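Local coordinates for protein acetoacetate decarboxylase (Sphingomonas wittichii, PDB 5UPB) that is an acetoacetate decarboxylase-like lyase that probably acts on a carbonyl compound, its natural reaction not being certain, at residues 139-151 with 158-170. Residues are numbered along the deposited sequence; the frame is centred on the assembly and turned at random.
Sequences GGLREGAVVGGIC and LFRLGLTVTRAGD
C151 sets SG, and F159 sets CG, between its own backbone N and carbonyl carbon (chi1 55° and 66°), and this brings SG of C151 over one face of the F159 ring. SG lies 3.7 Å from the ring centroid, 24° off the normal and displaced toward the rim, where CE2 of F159 is 3.4 Å away: a sulfur-aromatic contact. A classic beta bulge puts L158 opposite C151 as well, its CB beside SG; the N-H of L158 bonds to C151 O (2.9 Å), while the N-H of C151 runs nearly along the carbonyl axis of F159 (C151 N to F159 O, 3.1 Å). The strand axes approach to 4.6 Å and run antiparallel. Paired N-H···O bonds join V147 with L163 and G149 with L161, and between them G148 and G162 bring their CA atoms to 4.3 Å. On the face of I150 and R160 the two side chains run alongside each other, CD1 of I150 touching CG of R160 at 3.8 Å; NH1 of R160 forms a salt bridge with E220, and NH2 a hydrogen bond with R74 O of a second subunit. V147, L161 and L163 turn to the other face, against L28 of strand 21-34. At the far end the type II turn R142 to A145 lays R142 O against CG1 of V165, while CG2 meets CB of A145. The V165 N-H meets A145 O almost straight (2.8 Å), and V165 O accepts the N-H of G144 from above its carbonyl plane. Strands 125-129 and 206-221 bond to the outer edges of the pair, which is thus a bulged antiparallel beta hairpin in the wall of the beta barrel of the acetoacetate decarboxylase-like fold, one face packed inward and the other meeting neighbouring subunits.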
loop_
_atom_site.group_PDB
_atom_site.type_symbol
_atom_site.label_atom_id
_atom_site.label_comp_id
_atom_site.label_asym_id
_atom_site.label_seq_id
_atom_site.Cartn_x
_atom_site.Cartn_y
_atom_site.Cartn_z
ATOM N N GLY A 139 -19.765 7.289 20.328
ATOM C CA GLY A 139 -20.903 7.540 19.493
ATOM C C GLY A 139 -20.428 8.023 18.125
ATOM O O GLY A 139 -19.251 7.964 17.774
ATOM N N GLY A 140 -21.401 8.455 17.334
ATOM C CA GLY A 140 -21.173 8.962 16.000
ATOM C C GLY A 140 -21.010 10.461 15.986
ATOM O O GLY A 140 -20.563 11.078 16.964
ATOM N N LEU A 141 -21.435 11.066 14.881
ATOM C CA LEU A 141 -21.376 12.517 14.750
ATOM C C LEU A 141 -22.395 13.174 15.691
ATOM O O LEU A 141 -23.557 12.779 15.758
ATOM C CB LEU A 141 -21.626 12.928 13.300
ATOM C CG LEU A 141 -20.509 12.465 12.378
ATOM C CD1 LEU A 141 -20.971 12.613 10.944
ATOM C CD2 LEU A 141 -19.246 13.291 12.633
ATOM N N ARG A 142 -21.915 14.154 16.441
ATOM C CA ARG A 142 -22.649 14.873 17.468
ATOM C C ARG A 142 -21.800 16.059 17.899
ATOM O O ARG A 142 -20.619 16.171 17.558
ATOM C CB ARG A 142 -22.913 13.967 18.676
ATOM C CG ARG A 142 -21.612 13.514 19.347
ATOM C CD ARG A 142 -21.814 12.554 20.498
ATOM N NE ARG A 142 -22.416 11.282 20.123
ATOM C CZ ARG A 142 -23.055 10.489 20.980
ATOM N NH1 ARG A 142 -23.175 10.840 22.256
ATOM N NH2 ARG A 142 -23.582 9.347 20.561
ATOM N N GLU A 143 -22.387 16.908 18.709
ATOM C CA GLU A 143 -21.603 17.961 19.318
ATOM C C GLU A 143 -20.436 17.341 20.074
ATOM O O GLU A 143 -20.602 16.357 20.799
ATOM C CB GLU A 143 -22.480 18.740 20.285
ATOM C CG GLU A 143 -23.716 19.334 19.689
ATOM C CD GLU A 143 -24.477 20.155 20.703
ATOM O OE1 GLU A 143 -24.035 20.181 21.867
ATOM O OE2 GLU A 143 -25.548 20.721 20.362
ATOM N N GLY A 144 -19.239 17.854 19.853
ATOM C CA GLY A 144 -18.094 17.292 20.514
ATOM C C GLY A 144 -17.376 16.180 19.781
ATOM O O GLY A 144 -16.268 15.852 20.175
ATOM N N ALA A 145 -17.948 15.621 18.716
ATOM C CA ALA A 145 -17.252 14.602 17.928
ATOM C C ALA A 145 -16.024 15.161 17.215
ATOM O O ALA A 145 -15.950 16.345 16.886
ATOM C CB ALA A 145 -18.209 14.010 16.889
ATOM N N VAL A 146 -15.051 14.292 16.941
ATOM C CA VAL A 146 -13.874 14.706 16.180
ATOM C C VAL A 146 -13.800 13.869 14.917
ATOM O O VAL A 146 -14.216 12.705 14.901
ATOM C CB VAL A 146 -12.575 14.624 17.005
ATOM C CG1 VAL A 146 -12.597 15.712 18.092
ATOM C CG2 VAL A 146 -12.370 13.229 17.624
ATOM N N VAL A 147 -13.358 14.519 13.836
ATOM C CA VAL A 147 -13.153 13.927 12.513
ATOM C C VAL A 147 -11.748 14.286 12.051
ATOM O O VAL A 147 -11.260 15.385 12.341
ATOM C CB VAL A 147 -14.210 14.457 11.530
ATOM C CG1 VAL A 147 -13.987 13.903 10.150
ATOM C CG2 VAL A 147 -15.610 14.117 12.059
ATOM N N GLY A 148 -11.077 13.368 11.358
ATOM C CA GLY A 148 -9.714 13.625 10.909
ATOM C C GLY A 148 -9.488 13.105 9.507
ATOM O O GLY A 148 -10.103 12.128 9.082
ATOM N N GLY A 149 -8.628 13.797 8.768
ATOM C CA GLY A 149 -8.215 13.308 7.457
ATOM C C GLY A 149 -6.759 13.635 7.230
ATOM O O GLY A 149 -6.247 14.640 7.736
ATOM N N ILE A 150 -6.089 12.786 6.447
ATOM C CA ILE A 150 -4.676 12.998 6.153
ATOM C C ILE A 150 -4.386 12.415 4.774
ATOM O O ILE A 150 -5.021 11.452 4.324
ATOM C CB ILE A 150 -3.768 12.361 7.245
ATOM C CG1 ILE A 150 -2.301 12.752 7.074
ATOM C CG2 ILE A 150 -3.829 10.845 7.177
ATOM C CD1 ILE A 150 -1.495 12.504 8.352
ATOM N N CYS A 151 -3.454 13.033 4.076
ATOM C CA CYS A 151 -3.017 12.463 2.817
ATOM C C CYS A 151 -1.512 12.638 2.697
ATOM O O CYS A 151 -0.931 13.567 3.260
ATOM C CB CYS A 151 -3.745 13.108 1.623
ATOM S SG CYS A 151 -3.618 14.875 1.566
ATOM N N LEU A 158 1.216 15.451 2.877
ATOM C CA LEU A 158 0.771 16.539 2.013
ATOM C C LEU A 158 -0.054 17.553 2.798
ATOM O O LEU A 158 0.282 18.744 2.837
ATOM C CB LEU A 158 -0.051 15.971 0.862
ATOM C CG LEU A 158 0.712 14.974 -0.034
ATOM C CD1 LEU A 158 -0.312 14.164 -0.835
ATOM C CD2 LEU A 158 1.695 15.711 -0.907
ATOM N N PHE A 159 -1.151 17.109 3.409
ATOM C CA PHE A 159 -1.811 17.967 4.386
ATOM C C PHE A 159 -2.642 17.129 5.339
ATOM O O PHE A 159 -2.865 15.935 5.123
ATOM C CB PHE A 159 -2.654 19.067 3.720
ATOM C CG PHE A 159 -3.856 18.596 2.940
ATOM C CD1 PHE A 159 -5.112 18.478 3.547
ATOM C CD2 PHE A 159 -3.754 18.333 1.577
ATOM C CE1 PHE A 159 -6.232 18.089 2.812
ATOM C CE2 PHE A 159 -4.871 17.935 0.839
ATOM C CZ PHE A 159 -6.128 17.828 1.473
ATOM N N ARG A 160 -2.953 17.743 6.478
ATOM C CA ARG A 160 -3.813 17.158 7.489
ATOM C C ARG A 160 -5.000 18.089 7.708
ATOM O O ARG A 160 -4.839 19.306 7.665
ATOM C CB ARG A 160 -3.098 16.984 8.822
ATOM C CG ARG A 160 -1.747 16.324 8.718
ATOM C CD ARG A 160 -0.923 16.613 9.960
ATOM N NE ARG A 160 -1.504 16.011 11.159
ATOM C CZ ARG A 160 -1.131 16.339 12.389
ATOM N NH1 ARG A 160 -0.208 17.279 12.585
ATOM N NH2 ARG A 160 -1.684 15.732 13.422
ATOM N N LEU A 161 -6.170 17.506 7.925
ATOM C CA LEU A 161 -7.406 18.237 8.207
ATOM C C LEU A 161 -8.095 17.608 9.397
ATOM O O LEU A 161 -8.012 16.395 9.612
ATOM C CB LEU A 161 -8.431 18.176 7.093
ATOM C CG LEU A 161 -8.216 18.803 5.745
ATOM C CD1 LEU A 161 -9.531 18.645 4.987
ATOM C CD2 LEU A 161 -7.803 20.251 5.899
ATOM N N GLY A 162 -8.844 18.434 10.126
ATOM C CA GLY A 162 -9.621 17.912 11.231
ATOM C C GLY A 162 -10.756 18.853 11.569
ATOM O O GLY A 162 -10.785 20.014 11.150
ATOM N N LEU A 163 -11.700 18.329 12.333
ATOM C CA LEU A 163 -12.888 19.076 12.758
ATOM C C LEU A 163 -13.273 18.608 14.149
ATOM O O LEU A 163 -13.355 17.399 14.384
ATOM C CB LEU A 163 -14.054 18.808 11.804
ATOM C CG LEU A 163 -15.305 19.615 12.048
ATOM C CD1 LEU A 163 -15.029 21.074 11.720
ATOM C CD2 LEU A 163 -16.422 19.048 11.190
ATOM N N THR A 164 -13.535 19.559 15.059
ATOM C CA THR A 164 -14.226 19.265 16.314
ATOM C C THR A 164 -15.638 19.819 16.155
ATOM O O THR A 164 -15.819 21.032 16.021
ATOM C CB THR A 164 -13.551 19.900 17.519
ATOM O OG1 THR A 164 -12.208 19.437 17.622
ATOM C CG2 THR A 164 -14.303 19.516 18.785
ATOM N N VAL A 165 -16.627 18.931 16.142
ATOM C CA VAL A 165 -17.995 19.316 15.800
ATOM C C VAL A 165 -18.565 20.178 16.908
ATOM O O VAL A 165 -18.410 19.857 18.092
ATOM C CB VAL A 165 -18.847 18.065 15.571
ATOM C CG1 VAL A 165 -20.362 18.433 15.392
ATOM C CG2 VAL A 165 -18.307 17.279 14.367
ATOM N N THR A 166 -19.189 21.291 16.532
ATOM C CA THR A 166 -19.856 22.161 17.500
ATOM C C THR A 166 -21.368 22.144 17.370
ATOM O O THR A 166 -22.055 22.382 18.356
ATOM C CB THR A 166 -19.381 23.615 17.371
ATOM O OG1 THR A 166 -19.568 24.091 16.035
ATOM C CG2 THR A 166 -17.919 23.744 17.722
ATOM N N ARG A 167 -21.915 21.835 16.201
ATOM C CA ARG A 167 -23.360 21.873 16.050
ATOM C C ARG A 167 -23.754 21.159 14.775
ATOM O O ARG A 167 -22.942 20.964 13.857
ATOM C CB ARG A 167 -23.901 23.312 16.004
ATOM C CG ARG A 167 -23.252 24.144 14.896
ATOM C CD ARG A 167 -24.062 25.403 14.613
ATOM N NE ARG A 167 -23.390 26.260 13.643
ATOM C CZ ARG A 167 -23.466 26.120 12.316
ATOM N NH1 ARG A 167 -24.184 25.163 11.754
ATOM N NH2 ARG A 167 -22.843 26.974 11.539
ATOM N N ALA A 168 -25.006 20.724 14.755
ATOM C CA ALA A 168 -25.612 20.311 13.501
ATOM C C ALA A 168 -25.543 21.475 12.522
ATOM O O ALA A 168 -25.557 22.654 12.916
ATOM C CB ALA A 168 -27.057 19.881 13.735
ATOM N N GLY A 169 -25.473 21.154 11.232
ATOM C CA GLY A 169 -25.319 22.169 10.213
ATOM C C GLY A 169 -26.343 22.013 9.111
ATOM O O GLY A 169 -27.220 21.157 9.165
ATOM N N ASP A 170 -26.197 22.863 8.100
ATOM C CA ASP A 170 -27.130 22.870 6.992
ATOM C C ASP A 170 -26.403 23.396 5.766
ATOM O O ASP A 170 -25.206 23.675 5.811
ATOM C CB ASP A 170 -28.354 23.718 7.380
ATOM C CG ASP A 170 -27.966 25.106 7.854
ATOM O OD1 ASP A 170 -27.088 25.749 7.216
ATOM O OD2 ASP A 170 -28.539 25.544 8.876
#